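Local coordinates for uncharacterized protein (Bacteroides ovatus, PDB 4E6F) that is of unknown function but belongs to the DUF4468 family and adopts a TBP-like fold of a curved antiparallel sheet with helices, at residues L90-L94 and T118-T122; T44-W48 and D165-F170. All blocks are in the same frame, centred on the assembly; numbering follows the deposited sequence.

Interaction 1. Residues L90-L94 and T118-T122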
# COMPACT_ATOMS: atom_id res chain seq x y z
N LEU A 90 16.37 -8.14 -14.53
CA LEU A 90 15.59 -7.17 -13.79
C LEU A 90 14.36 -7.95 -13.38
O LEU A 90 13.63 -8.40 -14.26
CB LEU A 90 15.24 -5.91 -14.60
CG LEU A 90 14.25 -4.96 -13.88
CD1 LEU A 90 14.92 -4.22 -12.73
CD2 LEU A 90 13.67 -3.97 -14.86
N ASP A 91 14.21 -8.23 -12.09
CA ASP A 91 13.08 -9.00 -11.62
C ASP A 91 12.09 -8.04 -10.99
O ASP A 91 12.42 -7.43 -9.97
CB ASP A 91 13.54 -10.07 -10.60
CG ASP A 91 12.42 -11.01 -10.16
OD1 ASP A 91 11.45 -11.18 -10.92
OD2 ASP A 91 12.55 -11.59 -9.05
N ARG A 92 10.92 -7.87 -11.60
CA ARG A 92 9.91 -6.95 -11.10
C ARG A 92 8.51 -7.46 -11.38
O ARG A 92 8.33 -8.32 -12.25
CB ARG A 92 10.09 -5.57 -11.77
CG ARG A 92 9.80 -5.56 -13.28
CD ARG A 92 10.03 -4.19 -13.89
NE ARG A 92 9.63 -4.17 -15.30
CZ ARG A 92 9.63 -3.07 -16.06
NH1 ARG A 92 9.99 -1.90 -15.55
NH2 ARG A 92 9.25 -3.14 -17.33
N THR A 93 7.52 -6.90 -10.68
CA THR A 93 6.14 -7.23 -10.95
C THR A 93 5.34 -5.96 -11.17
O THR A 93 5.69 -4.91 -10.61
CB THR A 93 5.50 -8.06 -9.80
OG1 THR A 93 4.19 -8.47 -10.21
CG2 THR A 93 5.38 -7.28 -8.48
N LEU A 94 4.27 -6.06 -11.95
CA LEU A 94 3.33 -4.95 -12.00
C LEU A 94 2.43 -5.14 -10.80
O LEU A 94 2.18 -6.28 -10.38
CB LEU A 94 2.51 -4.98 -13.31
CG LEU A 94 1.74 -3.72 -13.67
CD1 LEU A 94 2.70 -2.59 -14.10
CD2 LEU A 94 0.69 -4.02 -14.76
N THR A 118 0.71 -8.58 -11.72
CA THR A 118 0.84 -9.07 -13.09
C THR A 118 2.33 -9.23 -13.31
O THR A 118 3.07 -8.25 -13.38
CB THR A 118 0.15 -8.15 -14.10
OG1 THR A 118 -1.19 -7.95 -13.68
CG2 THR A 118 0.16 -8.75 -15.51
N TYR A 119 2.76 -10.48 -13.38
CA TYR A 119 4.17 -10.82 -13.43
C TYR A 119 4.55 -11.45 -14.77
O TYR A 119 3.87 -12.38 -15.22
CB TYR A 119 4.44 -11.82 -12.29
CG TYR A 119 5.90 -12.15 -12.04
CD1 TYR A 119 6.81 -11.16 -11.65
CD2 TYR A 119 6.35 -13.46 -12.06
CE1 TYR A 119 8.14 -11.47 -11.38
CE2 TYR A 119 7.68 -13.78 -11.77
CZ TYR A 119 8.55 -12.78 -11.39
OH TYR A 119 9.86 -13.11 -11.09
N ARG A 120 5.62 -10.91 -15.40
CA ARG A 120 6.12 -11.41 -16.69
C ARG A 120 4.96 -11.45 -17.71
O ARG A 120 4.81 -12.44 -18.45
CB ARG A 120 6.81 -12.79 -16.54
CG ARG A 120 7.79 -12.88 -15.37
CD ARG A 120 9.23 -12.97 -15.81
NE ARG A 120 10.16 -12.67 -14.72
CZ ARG A 120 11.00 -13.56 -14.19
NH1 ARG A 120 11.04 -14.81 -14.63
NH2 ARG A 120 11.82 -13.20 -13.21
N GLU A 121 4.13 -10.36 -17.71
CA GLU A 121 3.00 -10.08 -18.60
C GLU A 121 1.78 -10.99 -18.41
O GLU A 121 0.66 -10.49 -18.46
CB GLU A 121 3.41 -10.12 -20.08
CG GLU A 121 4.35 -9.00 -20.51
CD GLU A 121 5.83 -9.22 -20.26
OE1 GLU A 121 6.30 -10.37 -20.42
OE2 GLU A 121 6.52 -8.22 -19.95
N THR A 122 1.98 -12.32 -18.24
CA THR A 122 0.82 -13.22 -18.19
C THR A 122 0.46 -13.91 -16.86
O THR A 122 -0.62 -14.53 -16.78
CB THR A 122 0.99 -14.34 -19.24
OG1 THR A 122 2.21 -15.04 -18.97
CG2 THR A 122 0.99 -13.82 -20.66
O HOH W 1 10.49 -9.64 -13.97
O HOH W 2 6.94 -8.52 -14.51
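Leu94 and Thr118 form an antiparallel hydrogen-bonded pair. Leu94 N donates to Thr118 O at 2.9 Å, and Thr118 N returns the bond to Leu94 O at 3.0 Å. Leu94 O also accepts from Thr93 OG1, which arrives from the opposite face of the carbonyl plane. Two residues on, between Arg92 and Arg120, water replaces the direct backbone bonds. Arg120 takes a left-handed backbone conformation, and water 2 sits between the strands, giving to Arg92 O and accepting from Arg120 N. In the Arg120 conformer described, one of two deposited, water 1 accepts from both Arg92 N and Arg120 NE.

On the face of Leu94 and Thr118, their CB atoms approach to 4.0 Å. Tyr119 sends its ring alongside 90-94, with CG anti to the backbone N (chi1 -172°). Arg92 O lies at the ring edge, 3.3 Å from Tyr119 CE1. At the far end Tyr119 OH donates a short bond, 2.5 Å, to Asp91 OD1, on the syn side of the carboxylate. Arg120 NH2 forms a salt bridge to Asp91 OD1 at 3.1 Å, from above the carboxylate plane. Arg120 CG lies over one face of the Tyr119 ring, toward its rim, and Tyr119 CZ sits against one face of the guanidinium. Lys150 NZ bonds both Asp91 OD2 and Tyr119 OH. With an alanine here in place of Asp91, Tyr119 OH would probably lose its acceptor, and the charges of Lys150 and Arg120 would lose this mate. Trp151 meets the Tyr119 ring edge-to-face. The whole is the open end of the antiparallel beta hairpin 90-104/107-119, where direct pairing gives way to water bridges and a side-chain cluster.

Interaction 2. Residues T44-W48 and D165-F170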
# COMPACT_ATOMS: atom_id res chain seq x y z
N THR A 44 -6.43 18.07 2.14
CA THR A 44 -5.02 17.64 2.15
C THR A 44 -4.86 16.31 1.44
O THR A 44 -3.90 16.09 0.70
CB THR A 44 -4.52 17.54 3.61
OG1 THR A 44 -4.67 18.81 4.24
CG2 THR A 44 -3.06 17.09 3.70
N MSE A 45 -5.82 15.40 1.70
CA MSE A 45 -5.78 14.04 1.15
C MSE A 45 -6.11 14.00 -0.36
O MSE A 45 -5.51 13.19 -1.08
CB MSE A 45 -6.68 13.12 1.96
CG MSE A 45 -6.05 12.80 3.34
SE MSE A 45 -4.42 11.66 3.12
CE MSE A 45 -3.00 13.05 3.16
N THR A 46 -7.02 14.89 -0.85
CA THR A 46 -7.28 14.89 -2.30
C THR A 46 -6.02 15.37 -3.02
O THR A 46 -5.64 14.74 -4.03
CB THR A 46 -8.52 15.70 -2.69
OG1 THR A 46 -8.42 17.01 -2.15
CG2 THR A 46 -9.82 15.05 -2.25
N LYS A 47 -5.36 16.44 -2.52
CA LYS A 47 -4.13 16.94 -3.14
C LYS A 47 -3.04 15.87 -3.07
O LYS A 47 -2.36 15.62 -4.06
CB LYS A 47 -3.67 18.25 -2.48
CG LYS A 47 -4.49 19.46 -2.89
N TRP A 48 -2.89 15.22 -1.91
CA TRP A 48 -1.87 14.18 -1.78
C TRP A 48 -2.13 13.03 -2.76
O TRP A 48 -1.22 12.63 -3.50
CB TRP A 48 -1.79 13.62 -0.35
CG TRP A 48 -0.96 12.37 -0.28
CD1 TRP A 48 0.40 12.29 -0.36
CD2 TRP A 48 -1.45 11.02 -0.32
NE1 TRP A 48 0.79 10.97 -0.44
CE2 TRP A 48 -0.33 10.17 -0.41
CE3 TRP A 48 -2.74 10.44 -0.26
CZ2 TRP A 48 -0.44 8.78 -0.46
CZ3 TRP A 48 -2.85 9.06 -0.32
CH2 TRP A 48 -1.72 8.24 -0.44
N ASP A 165 4.39 8.51 3.28
CA ASP A 165 4.07 9.59 2.38
C ASP A 165 2.89 10.41 2.91
O ASP A 165 2.91 11.64 2.85
CB ASP A 165 3.74 9.03 0.99
CG ASP A 165 4.26 9.89 -0.11
OD1 ASP A 165 5.50 10.14 -0.13
OD2 ASP A 165 3.45 10.36 -0.93
N VAL A 166 1.87 9.71 3.44
CA VAL A 166 0.70 10.37 4.01
C VAL A 166 1.11 11.17 5.26
O VAL A 166 0.67 12.32 5.43
CB VAL A 166 -0.41 9.36 4.35
CG1 VAL A 166 -1.52 10.00 5.17
CG2 VAL A 166 -0.96 8.68 3.08
N ALA A 167 1.92 10.55 6.15
CA ALA A 167 2.36 11.24 7.38
C ALA A 167 3.07 12.55 7.01
O ALA A 167 2.83 13.59 7.64
CB ALA A 167 3.29 10.34 8.19
N VAL A 168 3.91 12.51 5.95
CA VAL A 168 4.64 13.69 5.45
C VAL A 168 3.64 14.73 4.90
O VAL A 168 3.80 15.93 5.14
CB VAL A 168 5.71 13.29 4.39
CG1 VAL A 168 6.35 14.51 3.73
CG2 VAL A 168 6.78 12.40 5.02
N ALA A 169 2.58 14.27 4.21
CA ALA A 169 1.55 15.19 3.72
C ALA A 169 0.86 15.92 4.89
O ALA A 169 0.41 17.06 4.72
CB ALA A 169 0.52 14.45 2.88
N PHE A 170 0.80 15.27 6.08
CA PHE A 170 0.19 15.89 7.26
C PHE A 170 1.20 16.68 8.09
O PHE A 170 0.83 17.23 9.13
CB PHE A 170 -0.53 14.84 8.13
CG PHE A 170 -1.85 14.35 7.55
CD1 PHE A 170 -2.88 15.25 7.26
CD2 PHE A 170 -2.08 13.00 7.36
CE1 PHE A 170 -4.10 14.79 6.73
CE2 PHE A 170 -3.31 12.53 6.87
CZ PHE A 170 -4.31 13.44 6.56
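This is a helix-helix contact in which Thr44, Met45 and Trp48 of helix 38-54 meet the C-terminal end of helix 149-169 and Phe170 just after it. The short segments 44-48 and 165-169 run more antiparallel than parallel, at 128°, with axes 10.5 Å apart. Trp48 and Ala169 have the nearest CA atoms, at 6.6 Å.

The Trp48 indole is gripped at its edge and over a face. At its edge, NE1 donates a nearly straight bond to Asp165 OD2 at 2.8 Å (N-H...O 167°). The acceptor lies close to the indole plane, whereas the bond meets the carboxylate on its anti side. The other oxygen, Asp165 OD1, has a salt bridge to Arg176, so both ends of the carboxylate are engaged. Over one indole face, Val166 CG2 makes a CH-pi contact, 3.6 Å from Trp48 CZ2. With Trp48 CG anti to the backbone N (chi1 168°), the indole reaches across to helix 149-169. Ala169 CB adds a third, oblique contact near the pyrrole side.

In this TBP-like fold both helices rest on the antiparallel sheet. Met45 touches Cys108 and Val166 touches Val110, both on strand 107-119.

Met45, a selenomethionine here, bends at both chi2 and chi3 to place its end among Val166, Ala169 and Phe170. Its SE lies 3.9 Å from Val166 CG1. Its CE is 3.8 Å from Ala169 CB and sits over one face of the Phe170 ring, offset toward the rim, in a CH-pi contact. The selenium approaches that ring obliquely, making a Met-aromatic contact. Thr44 uses its methyl, CG2, against Ala169 O and, at 3.9 Å, Phe170 CE1. Its hydroxyl OG1 instead bonds Gln40 O within its own helix.

From the N terminus the chain first passes 44-48, on helix 38-54. It then runs through strands to 90-94, turns back along strand 107-119 to 118-122, and reaches 165-170 at the C-terminal end of helix 149-169. Interaction 1 closes a loop of 23 residues, the body of a hairpin. Interaction 2 closes one of 116 residues that contains the whole of interaction 1, so the two nest and do not cross. Their centres are 29 Å apart, on opposite sides of the chain's centre. Helix 149-169 spans between them: Lys150 and Trp151 near its start meet interaction 1, and its last turn, with Phe170 just beyond it, forms interaction 2 against helix 38-54.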